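Local coordinates for protein cleavage stimulation factor 77 (Encephalitozoon cuniculi, PDB 2UY1) that probably binds mRNA as a nuclear helical-repeat protein of the Suppressor of forked family, related to the cleavage stimulation factor of pre-mRNA 3' end processing, at residues F200-I205 and S220-G225; K231-V236 and L250-V255. All coordinates share one frame; numbering follows the deposited sequence.

Contact 1 of 2, residues F200-I205 and S220-G225; sequences FIHNYI and SEYLIG
His202 and Tyr222 join two consecutive helices, 193-208 and 213-225, in the all-helical Suppressor of forked repeat fold, whose family belongs to the TPR clan. The contact between the segments is aromatic. The imidazole and the phenol ring lie nearly parallel, with planes at 19°, but they are slid apart and barely overlap. Their centroids are 4.8 Å apart. With chi1 at 170°, the Tyr222 side chain extends away from its backbone N toward helix 193-208, and its CB and CG come against the imidazole.

Other side chains pack around the pair. The ring of Tyr219 also meets His202, with planes at a small angle. Ile179 and Met183 of helix 173-184 touch His202 and Tyr222 respectively, so a third helix covers this buried contact.

His202 ND1 is hydrogen-bonded to the carbonyl O of Met198, one turn earlier in the same helix. This bond helps fix the rotation of the imidazole.

The tyrosine is met near the root of its ring, not at its hydroxyl. His202 CE1 lies 3.5 Å from Tyr222 CG, and His202 NE2 is 3.6 Å from Tyr222 CB.

Contact 2 of 2, residues K231-V236 and L250-V255; sequences KAKKVV and LYYGLV
Lys233 and Val236 of helix 229-242 pack against Tyr251 and Tyr252 of helix 247-255. The two helical segments are roughly antiparallel, at 153°, with axes 10.6 Å apart at closest approach. Such antiparallel packing of successive helices is that of the HAT (half-a-TPR) repeats, which build CstF-77 proteins.

Lys233 comes first. Its extended chain crosses the Tyr252 side chain at about a right angle. Lys233 CG meets the edge of the ring, 3.7 Å from Tyr252 CE1, and farther along Lys233 CE is 3.8 Å from Tyr252 OH. The ammonium group continues to Glu258, with which it forms a salt bridge, and to the carbonyl O of Met256. The Tyr252 hydroxyl is hydrogen-bonded to Glu237.

Val236 follows one turn later and divides its two methyls between the tyrosines. Val236 CG1, anti to the backbone N (chi1 179°), is 3.7 Å from Tyr252 CD1. Val236 CG2, beside the backbone N, lies in the plane of the Tyr251 ring, at its edge, 3.7 Å from Tyr251 CE2. One face of that ring is covered by Val255 CB.

Around the pair, helix 213-225 touches Ala232 and Val235, while helices 282-300 and 434-446 pack against helix 247-255.

Contact 1 comes first along the chain and contact 2 follows it, with their centres 13 Å apart. Together they use four successive helices: 193-208, 213-225, 229-242 and 247-255. The two contacts also touch directly. Tyr251 OH lies 2.5 Å from Glu221 OE2 and 2.6 Å from Ser220 OG, both probable hydrogen bonds. These tie helix 247-255 back to helix 213-225, two helices earlier. Between them, Ala232 packs on Ser220 and Leu223, joining helix 229-242 to helix 213-225. Packing between neighbouring helices is thus probably supplemented by a polar link that skips one helix. Each of the four helices packs on the next, as in a continuous helical-repeat array, within the Suppressor of forked region of the protein.

Contact 1 of 2, residues F200-I205 and S220-G225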
loop_
_atom_site.group_PDB
_atom_site.type_symbol
_atom_site.label_atom_id
_atom_site.label_comp_id
_atom_site.label_asym_id
_atom_site.label_seq_id
_atom_site.Cartn_x
_atom_site.Cartn_y
_atom_site.Cartn_z
ATOM N N PHE B 200 -40.861 10.162 -15.629
ATOM C CA PHE B 200 -40.913 11.492 -15.014
ATOM C C PHE B 200 -39.686 11.729 -14.158
ATOM O O PHE B 200 -39.050 12.785 -14.250
ATOM C CB PHE B 200 -42.173 11.705 -14.146
ATOM C CG PHE B 200 -42.056 12.879 -13.246
ATOM C CD1 PHE B 200 -42.338 14.158 -13.717
ATOM C CD2 PHE B 200 -41.590 12.734 -11.964
ATOM C CE1 PHE B 200 -42.176 15.248 -12.899
ATOM C CE2 PHE B 200 -41.424 13.838 -11.118
ATOM C CZ PHE B 200 -41.727 15.082 -11.577
ATOM N N ILE B 201 -39.393 10.763 -13.280
ATOM C CA ILE B 201 -38.288 10.897 -12.329
ATOM C C ILE B 201 -36.969 11.109 -13.077
ATOM O O ILE B 201 -36.253 12.044 -12.764
ATOM C CB ILE B 201 -38.274 9.688 -11.292
ATOM C CG1 ILE B 201 -39.437 9.856 -10.279
ATOM C CG2 ILE B 201 -36.929 9.514 -10.613
ATOM C CD1 ILE B 201 -39.521 8.784 -9.162
ATOM N N HIS B 202 -36.668 10.278 -14.080
ATOM C CA HIS B 202 -35.414 10.396 -14.847
ATOM C C HIS B 202 -35.345 11.715 -15.662
ATOM O O HIS B 202 -34.304 12.371 -15.713
ATOM C CB HIS B 202 -35.241 9.224 -15.823
ATOM C CG HIS B 202 -34.836 7.931 -15.173
ATOM N ND1 HIS B 202 -35.748 6.954 -14.818
ATOM C CD2 HIS B 202 -33.614 7.451 -14.828
ATOM C CE1 HIS B 202 -35.110 5.945 -14.238
ATOM N NE2 HIS B 202 -33.814 6.215 -14.244
ATOM N N ASN B 203 -36.449 12.106 -16.285
ATOM C CA ASN B 203 -36.464 13.382 -17.027
ATOM C C ASN B 203 -36.335 14.585 -16.120
ATOM O O ASN B 203 -35.580 15.514 -16.426
ATOM C CB ASN B 203 -37.730 13.512 -17.851
ATOM C CG ASN B 203 -37.648 12.764 -19.129
ATOM O OD1 ASN B 203 -38.389 11.801 -19.346
ATOM N ND2 ASN B 203 -36.727 13.169 -19.989
ATOM N N TYR B 204 -37.086 14.595 -15.018
ATOM C CA TYR B 204 -36.959 15.679 -14.026
ATOM C C TYR B 204 -35.506 15.727 -13.541
ATOM O O TYR B 204 -34.950 16.789 -13.425
ATOM C CB TYR B 204 -37.883 15.459 -12.829
ATOM C CG TYR B 204 -37.791 16.535 -11.770
ATOM C CD1 TYR B 204 -38.550 17.719 -11.902
ATOM C CD2 TYR B 204 -36.976 16.397 -10.653
ATOM C CE1 TYR B 204 -38.490 18.722 -10.967
ATOM C CE2 TYR B 204 -36.921 17.433 -9.691
ATOM C CZ TYR B 204 -37.694 18.593 -9.878
ATOM O OH TYR B 204 -37.718 19.653 -8.985
ATOM N N ILE B 205 -34.898 14.580 -13.249
ATOM C CA ILE B 205 -33.465 14.549 -12.892
ATOM C C ILE B 205 -32.532 15.090 -14.006
ATOM O O ILE B 205 -31.556 15.784 -13.723
ATOM C CB ILE B 205 -33.010 13.157 -12.430
ATOM C CG1 ILE B 205 -33.785 12.730 -11.179
ATOM C CG2 ILE B 205 -31.499 13.144 -12.188
ATOM C CD1 ILE B 205 -33.684 11.237 -10.855
ATOM N N SER B 220 -30.417 6.136 -19.547
ATOM C CA SER B 220 -30.066 5.225 -20.634
ATOM C C SER B 220 -30.188 3.759 -20.163
ATOM O O SER B 220 -30.780 2.907 -20.852
ATOM C CB SER B 220 -28.632 5.530 -21.107
ATOM O OG SER B 220 -28.171 4.537 -22.036
ATOM N N GLU B 221 -29.617 3.491 -18.977
ATOM C CA GLU B 221 -29.593 2.139 -18.401
ATOM C C GLU B 221 -30.994 1.688 -18.065
ATOM O O GLU B 221 -31.366 0.599 -18.422
ATOM C CB GLU B 221 -28.704 2.038 -17.177
ATOM C CG GLU B 221 -27.186 1.950 -17.481
ATOM C CD GLU B 221 -26.758 0.748 -18.317
ATOM O OE1 GLU B 221 -26.744 -0.399 -17.799
ATOM O OE2 GLU B 221 -26.369 0.947 -19.486
ATOM N N TYR B 222 -31.782 2.563 -17.446
ATOM C CA TYR B 222 -33.190 2.270 -17.195
ATOM C C TYR B 222 -33.912 1.908 -18.492
ATOM O O TYR B 222 -34.621 0.904 -18.568
ATOM C CB TYR B 222 -33.884 3.437 -16.508
ATOM C CG TYR B 222 -35.369 3.222 -16.484
ATOM C CD1 TYR B 222 -35.937 2.276 -15.623
ATOM C CD2 TYR B 222 -36.212 3.935 -17.340
ATOM C CE1 TYR B 222 -37.327 2.058 -15.593
ATOM C CE2 TYR B 222 -37.595 3.727 -17.313
ATOM C CZ TYR B 222 -38.143 2.786 -16.447
ATOM O OH TYR B 222 -39.506 2.562 -16.433
ATOM N N LEU B 223 -33.703 2.724 -19.516
ATOM C CA LEU B 223 -34.392 2.566 -20.792
ATOM C C LEU B 223 -34.000 1.276 -21.476
ATOM O O LEU B 223 -34.853 0.639 -22.091
ATOM C CB LEU B 223 -34.070 3.729 -21.719
ATOM C CG LEU B 223 -34.932 4.966 -21.469
ATOM C CD1 LEU B 223 -34.405 6.076 -22.370
ATOM C CD2 LEU B 223 -36.458 4.738 -21.655
ATOM N N ILE B 224 -32.725 0.892 -21.346
ATOM C CA ILE B 224 -32.189 -0.350 -21.942
ATOM C C ILE B 224 -32.864 -1.555 -21.268
ATOM O O ILE B 224 -33.183 -2.538 -21.908
ATOM C CB ILE B 224 -30.632 -0.413 -21.827
ATOM C CG1 ILE B 224 -29.958 0.611 -22.765
ATOM C CG2 ILE B 224 -30.086 -1.818 -22.072
ATOM C CD1 ILE B 224 -28.391 0.512 -22.828
ATOM N N GLY B 225 -33.123 -1.450 -19.979
ATOM C CA GLY B 225 -33.631 -2.584 -19.207
ATOM C C GLY B 225 -35.105 -2.796 -19.432
ATOM O O GLY B 225 -35.613 -3.906 -19.224
#

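Contact 2 of 2, residues K231-V236 and L250-V255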
loop_
_atom_site.group_PDB
_atom_site.type_symbol
_atom_site.label_atom_id
_atom_site.label_comp_id
_atom_site.label_asym_id
_atom_site.label_seq_id
_atom_site.Cartn_x
_atom_site.Cartn_y
_atom_site.Cartn_z
ATOM N N LYS B 231 -34.590 4.786 -27.601
ATOM C CA LYS B 231 -34.791 5.990 -26.769
ATOM C C LYS B 231 -33.545 6.271 -25.928
ATOM O O LYS B 231 -33.150 7.416 -25.782
ATOM C CB LYS B 231 -36.071 5.891 -25.906
ATOM C CG LYS B 231 -36.499 7.208 -25.216
ATOM C CD LYS B 231 -37.940 7.159 -24.617
ATOM C CE LYS B 231 -38.148 8.202 -23.491
ATOM N NZ LYS B 231 -37.352 9.537 -23.615
ATOM N N ALA B 232 -32.891 5.224 -25.422
ATOM C CA ALA B 232 -31.649 5.405 -24.643
ATOM C C ALA B 232 -30.553 6.124 -25.443
ATOM O O ALA B 232 -29.848 6.994 -24.900
ATOM C CB ALA B 232 -31.128 4.054 -24.130
ATOM N N LYS B 233 -30.402 5.748 -26.726
ATOM C CA LYS B 233 -29.320 6.280 -27.591
ATOM C C LYS B 233 -29.495 7.754 -27.807
ATOM O O LYS B 233 -28.539 8.507 -27.881
ATOM C CB LYS B 233 -29.311 5.576 -28.961
ATOM C CG LYS B 233 -28.135 5.995 -29.906
ATOM C CD LYS B 233 -27.902 4.925 -30.985
ATOM C CE LYS B 233 -26.740 5.223 -31.925
ATOM N NZ LYS B 233 -26.210 3.974 -32.665
ATOM N N LYS B 234 -30.751 8.165 -27.900
ATOM C CA LYS B 234 -31.083 9.551 -28.083
ATOM C C LYS B 234 -30.775 10.352 -26.827
ATOM O O LYS B 234 -30.255 11.469 -26.931
ATOM C CB LYS B 234 -32.547 9.709 -28.559
ATOM C CG LYS B 234 -32.699 9.494 -30.084
ATOM C CD LYS B 234 -33.462 8.223 -30.495
ATOM C CE LYS B 234 -34.172 8.397 -31.874
ATOM N NZ LYS B 234 -34.545 7.074 -32.548
ATOM N N VAL B 235 -31.072 9.770 -25.653
ATOM C CA VAL B 235 -30.755 10.398 -24.319
ATOM C C VAL B 235 -29.224 10.623 -24.160
ATOM O O VAL B 235 -28.802 11.630 -23.601
ATOM C CB VAL B 235 -31.283 9.540 -23.107
ATOM C CG1 VAL B 235 -30.840 10.130 -21.756
ATOM C CG2 VAL B 235 -32.799 9.416 -23.118
ATOM N N VAL B 236 -28.424 9.681 -24.664
ATOM C CA VAL B 236 -26.956 9.757 -24.582
ATOM C C VAL B 236 -26.401 10.824 -25.502
ATOM O O VAL B 236 -25.531 11.612 -25.084
ATOM C CB VAL B 236 -26.240 8.435 -24.883
ATOM C CG1 VAL B 236 -24.724 8.636 -24.792
ATOM C CG2 VAL B 236 -26.672 7.348 -23.910
ATOM N N LEU B 250 -17.524 7.395 -24.536
ATOM C CA LEU B 250 -17.035 6.022 -24.444
ATOM C C LEU B 250 -18.157 4.997 -24.301
ATOM O O LEU B 250 -18.135 3.922 -24.945
ATOM C CB LEU B 250 -15.992 5.881 -23.297
ATOM C CG LEU B 250 -14.688 6.684 -23.372
ATOM C CD1 LEU B 250 -13.670 6.160 -22.362
ATOM C CD2 LEU B 250 -14.062 6.632 -24.735
ATOM N N TYR B 251 -19.127 5.325 -23.442
ATOM C CA TYR B 251 -20.339 4.559 -23.299
ATOM C C TYR B 251 -21.207 4.549 -24.596
ATOM O O TYR B 251 -21.692 3.520 -25.052
ATOM C CB TYR B 251 -21.102 5.169 -22.145
ATOM C CG TYR B 251 -22.485 4.610 -21.860
ATOM C CD1 TYR B 251 -22.641 3.475 -21.027
ATOM C CD2 TYR B 251 -23.637 5.241 -22.338
ATOM C CE1 TYR B 251 -23.911 2.967 -20.719
ATOM C CE2 TYR B 251 -24.938 4.706 -22.015
ATOM C CZ TYR B 251 -25.049 3.591 -21.206
ATOM O OH TYR B 251 -26.293 3.077 -20.875
ATOM N N TYR B 252 -21.410 5.712 -25.177
ATOM C CA TYR B 252 -21.989 5.800 -26.545
ATOM C C TYR B 252 -21.244 4.914 -27.569
ATOM O O TYR B 252 -21.839 4.077 -28.190
ATOM C CB TYR B 252 -21.975 7.287 -26.975
ATOM C CG TYR B 252 -22.789 7.611 -28.253
ATOM C CD1 TYR B 252 -24.180 7.456 -28.285
ATOM C CD2 TYR B 252 -22.151 8.111 -29.399
ATOM C CE1 TYR B 252 -24.916 7.751 -29.475
ATOM C CE2 TYR B 252 -22.862 8.413 -30.577
ATOM C CZ TYR B 252 -24.242 8.234 -30.614
ATOM O OH TYR B 252 -24.957 8.567 -31.799
ATOM N N GLY B 253 -19.931 5.020 -27.699
ATOM C CA GLY B 253 -19.258 4.197 -28.705
ATOM C C GLY B 253 -19.513 2.717 -28.459
ATOM O O GLY B 253 -19.930 1.979 -29.349
ATOM N N LEU B 254 -19.282 2.278 -27.218
ATOM C CA LEU B 254 -19.358 0.863 -26.934
ATOM C C LEU B 254 -20.780 0.302 -26.836
ATOM O O LEU B 254 -21.047 -0.776 -27.348
ATOM C CB LEU B 254 -18.558 0.513 -25.665
ATOM C CG LEU B 254 -18.410 -0.986 -25.336
ATOM C CD1 LEU B 254 -17.706 -1.820 -26.416
ATOM C CD2 LEU B 254 -17.711 -1.100 -23.937
ATOM N N VAL B 255 -21.645 0.966 -26.101
ATOM C CA VAL B 255 -22.951 0.373 -25.742
ATOM C C VAL B 255 -23.952 0.581 -26.902
ATOM O O VAL B 255 -24.812 -0.274 -27.178
ATOM C CB VAL B 255 -23.485 1.018 -24.438
ATOM C CG1 VAL B 255 -25.006 0.837 -24.243
ATOM C CG2 VAL B 255 -22.703 0.496 -23.211
#